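Local coordinates for extracellular solute-binding protein family 1 (Arthrobacter chlorophenolicus, PDB 4R2F) that probably captures sugars outside the cell for an ABC-type importer and, in this structure, holds the disaccharide laminaribiose, at residues D44-T49 against Y72-W77; P50-A55 against K343-L348. One frame throughout, in Å; residues are numbered along the deposited sequence.

Contact 1: residues D44-T49 against Y72-W77; sequences DMPWAT and YQIIQW. With BGC (beta-D-glucopyranose), chain B; BGC (beta-D-glucopyranose), chain C.
Trp-77 meets Trp-47 edge-on: the rim of its six-membered ring points at the face of the Trp-47 indole in a T-shaped pair, with planes 87° apart and Trp-77 CH2 3.6 Å from Trp-47 CH2. Both belong to the glycan pocket, on loops that follow parallel strands 40-44 and 70-74. One face of the Trp-77 indole is lined by Met-45, whose bends at chi2 and chi3 fold CE over the six-membered ring, 3.9 Å from its centroid, and by Pro-46, whose CD makes a CH-pi contact with the five-membered ring. The indole is also held at its nitrogen: NE1 of Trp-77 gives a hydrogen bond of 2.9 Å to Pro-46 O, from above the plane of that carbonyl. Farther back, a parallel bridge pairs Asp-44 with Ile-74, and Asp-44 OD2 forms a short hydroxyl-carboxylate pair with Tyr-72 OH (2.5 Å); Tyr-52 OH meets the same oxygen. A leucine in place of Trp-77 would probably leave Pro-46 O without this donor and one glucose without the aromatic face it rests on. That opposite face carries the chain B glucose, O4 over its centre and C5 3.6 Å from Trp-77 NE1, an arrangement consistent with sugar-aromatic stacking.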
ATOM      1  N   ASP A  44       8.795  -5.196 -11.948  1.00 28.81           N
ATOM      2  CA  ASP A  44       8.174  -4.019 -11.349  1.00 33.66           C
ATOM      3  C   ASP A  44       6.646  -4.162 -11.404  1.00 33.86           C
ATOM      4  O   ASP A  44       6.121  -4.879 -12.255  1.00 32.81           O
ATOM      5  CB  ASP A  44       8.594  -2.776 -12.142  1.00 27.97           C
ATOM      6  CG  ASP A  44       8.394  -1.453 -11.361  1.00 35.62           C
ATOM      7  OD1 ASP A  44       8.374  -1.478 -10.107  1.00 31.43           O
ATOM      8  OD2 ASP A  44       8.321  -0.383 -12.006  1.00 30.26           O
ATOM      9  N   MET A  45       5.936  -3.472 -10.519  1.00 34.44           N
ATOM     10  CA  MET A  45       4.488  -3.604 -10.431  1.00 27.63           C
ATOM     11  C   MET A  45       3.852  -2.410 -11.175  1.00 26.73           C
ATOM     12  O   MET A  45       4.531  -1.416 -11.474  1.00 28.85           O
ATOM     13  CB  MET A  45       4.040  -3.607  -8.959  1.00 24.20           C
ATOM     14  CG  MET A  45       4.716  -4.641  -8.046  1.00 26.84           C
ATOM     15  SD  MET A  45       4.813  -6.327  -8.667  1.00 18.41           S
ATOM     16  CE  MET A  45       3.102  -6.759  -8.572  1.00 27.37           C
ATOM     17  N   PRO A  46       2.539  -2.464 -11.407  1.00 30.42           N
ATOM     18  CA  PRO A  46       1.863  -1.288 -11.906  1.00 33.79           C
ATOM     19  C   PRO A  46       1.545  -0.417 -10.706  1.00 30.36           C
ATOM     20  O   PRO A  46       0.480  -0.539 -10.095  1.00 32.05           O
ATOM     21  CB  PRO A  46       0.592  -1.859 -12.584  1.00 33.12           C
ATOM     22  CG  PRO A  46       0.773  -3.351 -12.581  1.00 39.33           C
ATOM     23  CD  PRO A  46       1.618  -3.606 -11.369  1.00 32.88           C
ATOM     24  N   TRP A  47       2.516   0.390 -10.318  1.00 24.99           N
ATOM     25  CA  TRP A  47       2.413   1.260  -9.158  1.00 30.73           C
ATOM     26  C   TRP A  47       1.412   2.411  -9.246  1.00 49.72           C
ATOM     27  O   TRP A  47       0.819   2.798  -8.256  1.00 40.73           O
ATOM     28  CB  TRP A  47       3.793   1.715  -8.696  1.00 30.81           C
ATOM     29  CG  TRP A  47       4.553   0.594  -8.066  1.00 32.17           C
ATOM     30  CD1 TRP A  47       5.594  -0.094  -8.601  1.00 29.85           C
ATOM     31  CD2 TRP A  47       4.302   0.006  -6.790  1.00 24.36           C
ATOM     32  NE1 TRP A  47       6.012  -1.064  -7.737  1.00 28.72           N
ATOM     33  CE2 TRP A  47       5.237  -1.019  -6.613  1.00 24.69           C
ATOM     34  CE3 TRP A  47       3.381   0.257  -5.776  1.00 28.08           C
ATOM     35  CZ2 TRP A  47       5.278  -1.792  -5.468  1.00 25.45           C
ATOM     36  CZ3 TRP A  47       3.425  -0.511  -4.642  1.00 30.36           C
ATOM     37  CH2 TRP A  47       4.364  -1.523  -4.495  1.00 25.62           C
ATOM     38  N   ALA A  48       1.285   3.010 -10.417  1.00 32.99           N
ATOM     39  CA  ALA A  48       0.364   4.118 -10.574  1.00 37.40           C
ATOM     40  C   ALA A  48      -0.387   4.033 -11.901  1.00 37.89           C
ATOM     41  O   ALA A  48      -1.094   3.078 -12.149  1.00 46.23           O
ATOM     42  CB  ALA A  48       1.096   5.439 -10.401  1.00 35.79           C
ATOM     43  N   THR A  49      -0.242   5.047 -12.738  1.00 38.96           N
ATOM     44  CA  THR A  49      -0.759   5.030 -14.092  1.00 40.06           C
ATOM     45  C   THR A  49       0.162   4.264 -15.026  1.00 35.08           C
ATOM     46  O   THR A  49       1.319   4.026 -14.721  1.00 32.95           O
ATOM     47  CB  THR A  49      -0.944   6.445 -14.657  1.00 33.47           C
ATOM     48  OG1 THR A  49       0.336   7.054 -14.830  1.00 37.57           O
ATOM     49  CG2 THR A  49      -1.785   7.278 -13.731  1.00 46.17           C
ATOM     50  N   TYR A  72      13.313  -4.737 -18.214  1.00 33.99           N
ATOM     51  CA  TYR A  72      12.172  -4.358 -17.397  1.00 30.61           C
ATOM     52  C   TYR A  72      10.979  -5.215 -17.738  1.00 46.42           C
ATOM     53  O   TYR A  72      10.652  -5.403 -18.896  1.00 33.17           O
ATOM     54  CB  TYR A  72      11.829  -2.888 -17.655  1.00 31.64           C
ATOM     55  CG  TYR A  72      10.728  -2.278 -16.799  1.00 26.54           C
ATOM     56  CD1 TYR A  72      11.028  -1.654 -15.596  1.00 32.39           C
ATOM     57  CD2 TYR A  72       9.410  -2.260 -17.229  1.00 36.04           C
ATOM     58  CE1 TYR A  72      10.050  -1.059 -14.816  1.00 32.79           C
ATOM     59  CE2 TYR A  72       8.419  -1.670 -16.453  1.00 37.83           C
ATOM     60  CZ  TYR A  72       8.753  -1.066 -15.245  1.00 31.58           C
ATOM     61  OH  TYR A  72       7.794  -0.475 -14.467  1.00 32.62           O
ATOM     62  N   GLN A  73      10.301  -5.714 -16.722  1.00 27.94           N
ATOM     63  CA  GLN A  73       9.113  -6.514 -16.926  1.00 33.17           C
ATOM     64  C   GLN A  73       8.066  -6.194 -15.874  1.00 29.60           C
ATOM     65  O   GLN A  73       8.389  -6.126 -14.692  1.00 35.75           O
ATOM     66  CB  GLN A  73       9.551  -7.956 -16.833  1.00 40.12           C
ATOM     67  CG  GLN A  73       8.476  -8.929 -16.455  1.00 61.12           C
ATOM     68  CD  GLN A  73       8.238  -9.842 -17.576  1.00 75.94           C
ATOM     69  OE1 GLN A  73       7.497  -9.511 -18.498  1.00 69.21           O
ATOM     70  NE2 GLN A  73       8.933 -10.978 -17.558  1.00 46.11           N
ATOM     71  N   ILE A  74       6.820  -6.010 -16.301  1.00 26.95           N
ATOM     72  CA  ILE A  74       5.712  -5.676 -15.405  1.00 35.18           C
ATOM     73  C   ILE A  74       5.004  -6.936 -14.939  1.00 41.23           C
ATOM     74  O   ILE A  74       4.612  -7.760 -15.743  1.00 28.47           O
ATOM     75  CB  ILE A  74       4.650  -4.798 -16.083  1.00 32.20           C
ATOM     76  CG1 ILE A  74       5.260  -3.476 -16.547  1.00 35.75           C
ATOM     77  CG2 ILE A  74       3.503  -4.522 -15.122  1.00 40.94           C
ATOM     78  CD1 ILE A  74       4.373  -2.731 -17.541  1.00 39.03           C
ATOM     79  N   ILE A  75       4.849  -7.066 -13.631  1.00 32.58           N
ATOM     80  CA  ILE A  75       4.089  -8.147 -13.020  1.00 26.52           C
ATOM     81  C   ILE A  75       2.765  -7.537 -12.587  1.00 30.85           C
ATOM     82  O   ILE A  75       2.755  -6.508 -11.939  1.00 31.00           O
ATOM     83  CB  ILE A  75       4.838  -8.705 -11.786  1.00 28.56           C
ATOM     84  CG1 ILE A  75       6.219  -9.201 -12.184  1.00 30.48           C
ATOM     85  CG2 ILE A  75       4.020  -9.810 -11.124  1.00 30.35           C
ATOM     86  CD1 ILE A  75       6.211 -10.352 -13.185  1.00 34.10           C
ATOM     87  N   GLN A  76       1.643  -8.154 -12.955  1.00 29.76           N
ATOM     88  CA  GLN A  76       0.322  -7.628 -12.583  1.00 36.97           C
ATOM     89  C   GLN A  76       0.028  -7.851 -11.092  1.00 23.78           C
ATOM     90  O   GLN A  76       0.565  -8.756 -10.479  1.00 31.24           O
ATOM     91  CB  GLN A  76      -0.778  -8.270 -13.434  1.00 36.63           C
ATOM     92  CG  GLN A  76      -0.663  -7.997 -14.942  1.00 43.16           C
ATOM     93  CD  GLN A  76      -0.653  -6.507 -15.292  1.00 37.41           C
ATOM     94  OE1 GLN A  76       0.190  -6.043 -16.056  1.00 44.10           O
ATOM     95  NE2 GLN A  76      -1.578  -5.759 -14.730  1.00 39.02           N
ATOM     96  N   TRP A  77      -0.819  -7.004 -10.510  1.00 25.64           N
ATOM     97  CA  TRP A  77      -1.160  -7.162  -9.120  1.00 33.17           C
ATOM     98  C   TRP A  77      -1.951  -8.442  -8.824  1.00 33.91           C
ATOM     99  O   TRP A  77      -1.762  -9.040  -7.759  1.00 29.63           O
ATOM    100  CB  TRP A  77      -1.938  -5.957  -8.616  1.00 28.44           C
ATOM    101  CG  TRP A  77      -1.070  -4.811  -8.285  1.00 28.98           C
ATOM    102  CD1 TRP A  77      -1.041  -3.595  -8.900  1.00 34.67           C
ATOM    103  CD2 TRP A  77      -0.084  -4.767  -7.256  1.00 32.20           C
ATOM    104  NE1 TRP A  77      -0.091  -2.788  -8.312  1.00 35.33           N
ATOM    105  CE2 TRP A  77       0.506  -3.485  -7.297  1.00 31.01           C
ATOM    106  CE3 TRP A  77       0.350  -5.680  -6.289  1.00 35.73           C
ATOM    107  CZ2 TRP A  77       1.513  -3.111  -6.419  1.00 26.32           C
ATOM    108  CZ3 TRP A  77       1.346  -5.306  -5.418  1.00 38.81           C
ATOM    109  CH2 TRP A  77       1.927  -4.043  -5.492  1.00 37.66           C
TER
HETATM  110  C2  BGC B   1      -1.201   0.329  -4.512  1.00 35.34           C
HETATM  111  C3  BGC B   1      -0.977  -1.146  -4.142  1.00 26.98           C
HETATM  112  C4  BGC B   1      -2.235  -1.950  -4.499  1.00 27.67           C
HETATM  113  C5  BGC B   1      -2.635  -1.696  -5.976  1.00 27.01           C
HETATM  114  C6  BGC B   1      -3.843  -2.524  -6.431  1.00 31.84           C
HETATM  115  C1  BGC B   1      -1.673   0.441  -5.973  1.00 35.84           C
HETATM  116  O1  BGC B   1      -1.974   1.795  -6.310  1.00 52.00           O
HETATM  117  O2  BGC B   1       0.014   1.067  -4.294  1.00 31.26           O
HETATM  118  O3  BGC B   1      -0.601  -1.210  -2.740  1.00 26.46           O
HETATM  119  O4  BGC B   1      -2.077  -3.363  -4.327  1.00 30.95           O
HETATM  120  O5  BGC B   1      -2.888  -0.324  -6.114  1.00 33.84           O
HETATM  121  O6  BGC B   1      -4.943  -2.303  -5.546  1.00 29.88           O
HETATM  122  C2  BGC C   2       1.115  -1.891  -1.240  1.00 26.35           C
HETATM  123  C3  BGC C   2       2.069  -3.063  -1.003  1.00 29.82           C
HETATM  124  C4  BGC C   2       1.273  -4.331  -0.727  1.00 26.66           C
HETATM  125  C5  BGC C   2       0.284  -4.583  -1.857  1.00 26.83           C
HETATM  126  C6  BGC C   2      -0.628  -5.782  -1.564  1.00 27.09           C
HETATM  127  C1  BGC C   2       0.267  -2.278  -2.440  1.00 24.00           C
HETATM  128  O2  BGC C   2       1.831  -0.688  -1.489  1.00 27.54           O
HETATM  129  O3  BGC C   2       2.939  -2.783   0.093  1.00 24.55           O
HETATM  130  O4  BGC C   2       2.152  -5.448  -0.678  1.00 29.45           O
HETATM  131  O5  BGC C   2      -0.524  -3.422  -2.080  1.00 23.42           O
HETATM  132  O6  BGC C   2      -1.463  -5.567  -0.404  1.00 26.87           O

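Contact 2: residues P50-A55 against K343-L348; sequences PAYNDA and KLMNAL
Leu-344 pushes its forked end against helix 50-61, where Ala-51 and Ala-55, one helical turn apart, both direct their methyl groups toward it. The two branches divide the work: CD1 of Leu-344 comes within 3.5 Å of Ala-55 CB, while CD2 of Leu-344 lies 4.1 Å from Ala-51 CB. With CG beside the backbone N (chi1 -65°), the fork reaches the helix and CD1 also rests near the Ala-51 carbonyl oxygen, which already accepts the helical bond from the N-H of Ala-55. With only methyl groups meeting it from these two positions, the leucine can probably approach the helix closely.

Tyr-52 takes up the neighbouring side. Its CB stands 3.8 Å from the carbonyl oxygen of Leu-344, and Met-345, its chain bent at chi2 and chi3, brings the sulfur obliquely to the ring. SD of Met-345 is 3.7 Å from CE2 of Tyr-52 in a Met-aromatic contact, with the sulfur 63° off the ring normal. The phenol end is held elsewhere, its OH probably hydrogen-bonded to Asp-44 OD2.

Helix 50-61 is the crossover helix of a beta-alpha-beta unit, linking parallel strands 40-44 and 70-74. The opposing segment, 343-348, begins where helix 337-341 has closed in a Schellman motif at Lys-343, and runs into strand 348-349, which pairs with strand 145-161. Leu-339 of helix 337-341 touches Tyr-52, Ala-55 and Met-345, and Trp-151 of strand 145-161 touches both Tyr-52 and Met-345, so the tyrosine and the methionine share neighbours from two other elements.

Just beyond Met-345 the loop is tied to itself: Asn-346 ND2 donates to the carbonyl oxygen of Met-345 at 3.1 Å, approaching from above the carbonyl plane.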
ATOM      1  N   PRO A  50      -0.421   3.923 -16.257  1.00 36.66           N
ATOM      2  CA  PRO A  50       0.511   3.261 -17.179  1.00 30.97           C
ATOM      3  C   PRO A  50       1.729   4.133 -17.462  1.00 37.05           C
ATOM      4  O   PRO A  50       2.794   3.598 -17.711  1.00 36.24           O
ATOM      5  CB  PRO A  50      -0.311   3.080 -18.447  1.00 44.54           C
ATOM      6  CG  PRO A  50      -1.665   2.822 -17.950  1.00 47.85           C
ATOM      7  CD  PRO A  50      -1.803   3.912 -16.949  1.00 44.44           C
ATOM      8  N   ALA A  51       1.573   5.447 -17.463  1.00 36.87           N
ATOM      9  CA  ALA A  51       2.732   6.315 -17.676  1.00 42.60           C
ATOM     10  C   ALA A  51       3.841   6.107 -16.614  1.00 37.99           C
ATOM     11  O   ALA A  51       5.005   6.331 -16.900  1.00 32.23           O
ATOM     12  CB  ALA A  51       2.295   7.769 -17.720  1.00 45.30           C
ATOM     13  N   TYR A  52       3.492   5.685 -15.397  1.00 31.92           N
ATOM     14  CA  TYR A  52       4.530   5.309 -14.408  1.00 30.55           C
ATOM     15  C   TYR A  52       5.421   4.195 -14.984  1.00 32.33           C
ATOM     16  O   TYR A  52       6.632   4.271 -14.916  1.00 33.37           O
ATOM     17  CB  TYR A  52       3.933   4.856 -13.040  1.00 31.40           C
ATOM     18  CG  TYR A  52       4.952   4.030 -12.302  1.00 29.04           C
ATOM     19  CD1 TYR A  52       5.035   2.650 -12.502  1.00 41.17           C
ATOM     20  CD2 TYR A  52       5.927   4.635 -11.540  1.00 29.74           C
ATOM     21  CE1 TYR A  52       6.030   1.896 -11.913  1.00 38.11           C
ATOM     22  CE2 TYR A  52       6.905   3.892 -10.930  1.00 30.22           C
ATOM     23  CZ  TYR A  52       6.971   2.532 -11.138  1.00 31.30           C
ATOM     24  OH  TYR A  52       7.971   1.815 -10.566  1.00 28.78           O
ATOM     25  N   ASN A  53       4.824   3.148 -15.546  1.00 34.00           N
ATOM     26  CA  ASN A  53       5.628   2.023 -16.021  1.00 36.41           C
ATOM     27  C   ASN A  53       6.471   2.348 -17.242  1.00 36.58           C
ATOM     28  O   ASN A  53       7.559   1.845 -17.346  1.00 29.14           O
ATOM     29  CB  ASN A  53       4.763   0.812 -16.283  1.00 42.88           C
ATOM     30  CG  ASN A  53       4.253   0.201 -15.001  1.00 32.81           C
ATOM     31  OD1 ASN A  53       5.016  -0.423 -14.221  1.00 31.65           O
ATOM     32  ND2 ASN A  53       2.962   0.378 -14.757  1.00 32.48           N
ATOM     33  N   ASP A  54       5.965   3.189 -18.143  1.00 29.95           N
ATOM     34  CA  ASP A  54       6.771   3.730 -19.254  1.00 35.31           C
ATOM     35  C   ASP A  54       8.042   4.426 -18.765  1.00 28.80           C
ATOM     36  O   ASP A  54       9.135   4.171 -19.268  1.00 41.91           O
ATOM     37  CB  ASP A  54       5.975   4.747 -20.086  1.00 36.74           C
ATOM     38  CG  ASP A  54       4.800   4.132 -20.831  1.00 51.80           C
ATOM     39  OD1 ASP A  54       4.825   2.925 -21.120  1.00 45.16           O
ATOM     40  OD2 ASP A  54       3.848   4.871 -21.145  1.00 50.27           O
ATOM     41  N   ALA A  55       7.889   5.298 -17.776  1.00 31.73           N
ATOM     42  CA  ALA A  55       9.020   6.024 -17.230  1.00 31.21           C
ATOM     43  C   ALA A  55       9.992   5.121 -16.497  1.00 36.18           C
ATOM     44  O   ALA A  55      11.195   5.304 -16.594  1.00 31.26           O
ATOM     45  CB  ALA A  55       8.539   7.130 -16.304  1.00 33.21           C
ATOM     46  N   LYS A 343       5.672  13.674 -11.373  1.00 35.72           N
ATOM     47  CA  LYS A 343       4.383  13.506 -10.693  1.00 40.23           C
ATOM     48  C   LYS A 343       3.680  12.237 -11.128  1.00 28.61           C
ATOM     49  O   LYS A 343       2.463  12.212 -11.338  1.00 34.13           O
ATOM     50  CB  LYS A 343       3.470  14.702 -10.939  1.00 42.57           C
ATOM     51  CG  LYS A 343       4.094  16.028 -10.560  1.00 47.78           C
ATOM     52  CD  LYS A 343       3.110  17.158 -10.820  1.00 44.47           C
ATOM     53  CE  LYS A 343       3.711  18.506 -10.469  1.00 72.02           C
ATOM     54  NZ  LYS A 343       2.690  19.563 -10.693  1.00 53.00           N
ATOM     55  N   LEU A 344       4.470  11.181 -11.276  1.00 32.99           N
ATOM     56  CA  LEU A 344       3.964   9.888 -11.728  1.00 32.80           C
ATOM     57  C   LEU A 344       3.681   8.909 -10.573  1.00 41.58           C
ATOM     58  O   LEU A 344       3.140   7.838 -10.811  1.00 33.80           O
ATOM     59  CB  LEU A 344       4.996   9.260 -12.662  1.00 37.14           C
ATOM     60  CG  LEU A 344       5.218  10.025 -13.957  1.00 40.90           C
ATOM     61  CD1 LEU A 344       6.340   9.377 -14.751  1.00 41.29           C
ATOM     62  CD2 LEU A 344       3.914  10.068 -14.758  1.00 36.79           C
ATOM     63  N   MET A 345       4.045   9.278  -9.344  1.00 28.31           N
ATOM     64  CA  MET A 345       3.898   8.395  -8.178  1.00 31.66           C
ATOM     65  C   MET A 345       2.612   8.588  -7.376  1.00 32.88           C
ATOM     66  O   MET A 345       2.060   9.701  -7.262  1.00 38.85           O
ATOM     67  CB  MET A 345       5.093   8.561  -7.250  1.00 31.23           C
ATOM     68  CG  MET A 345       6.422   8.077  -7.823  1.00 30.58           C
ATOM     69  SD  MET A 345       6.471   6.326  -8.202  1.00 30.29           S
ATOM     70  CE  MET A 345       6.104   5.650  -6.596  1.00 41.88           C
ATOM     71  N   ASN A 346       2.114   7.470  -6.848  1.00 28.48           N
ATOM     72  CA  ASN A 346       0.969   7.459  -5.939  1.00 25.82           C
ATOM     73  C   ASN A 346       1.417   7.034  -4.520  1.00 27.82           C
ATOM     74  O   ASN A 346       0.710   6.300  -3.821  1.00 29.83           O
ATOM     75  CB  ASN A 346      -0.101   6.505  -6.438  1.00 28.99           C
ATOM     76  CG  ASN A 346      -0.862   7.042  -7.626  1.00 41.12           C
ATOM     77  OD1 ASN A 346      -1.701   6.341  -8.173  1.00 43.61           O
ATOM     78  ND2 ASN A 346      -0.574   8.275  -8.036  1.00 43.09           N
ATOM     79  N   ALA A 347       2.577   7.538  -4.113  1.00 28.93           N
ATOM     80  CA  ALA A 347       3.176   7.208  -2.821  1.00 29.55           C
ATOM     81  C   ALA A 347       4.104   8.319  -2.376  1.00 31.58           C
ATOM     82  O   ALA A 347       4.481   9.170  -3.173  1.00 31.02           O
ATOM     83  CB  ALA A 347       3.941   5.900  -2.918  1.00 28.64           C
ATOM     84  N   LEU A 348       4.458   8.297  -1.095  1.00 28.18           N
ATOM     85  CA  LEU A 348       5.416   9.233  -0.530  1.00 28.96           C
ATOM     86  C   LEU A 348       6.825   8.780  -0.869  1.00 31.75           C
ATOM     87  O   LEU A 348       7.069   7.591  -0.989  1.00 28.84           O
ATOM     88  CB  LEU A 348       5.241   9.308   0.986  1.00 32.64           C
ATOM     89  CG  LEU A 348       3.972   9.981   1.496  1.00 29.48           C
ATOM     90  CD1 LEU A 348       3.738   9.617   2.944  1.00 32.01           C
ATOM     91  CD2 LEU A 348       4.040  11.481   1.357  1.00 36.23           C
TER

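The two contacts interlock because helix 50-61, used in contact 2, lies in the connection between the two segments of contact 1; their centres are 10 Å apart. Asp-44 joins them chemically, its OD2 meeting hydroxyls from both contacts, with Tyr-52 OH at 2.7 Å from Asp-44 OD2. A second junction is simple packing, Ala-48 CB lying 3.2 Å from Leu-344 O. Contact 1 is part of the sugar site itself, whereas contact 2 sits a layer behind, the side chain of Met-345 being about 8 Å from a bound glucose. Trp-151 reaches the pocket layer as well, pairing edge-to-face with Trp-47.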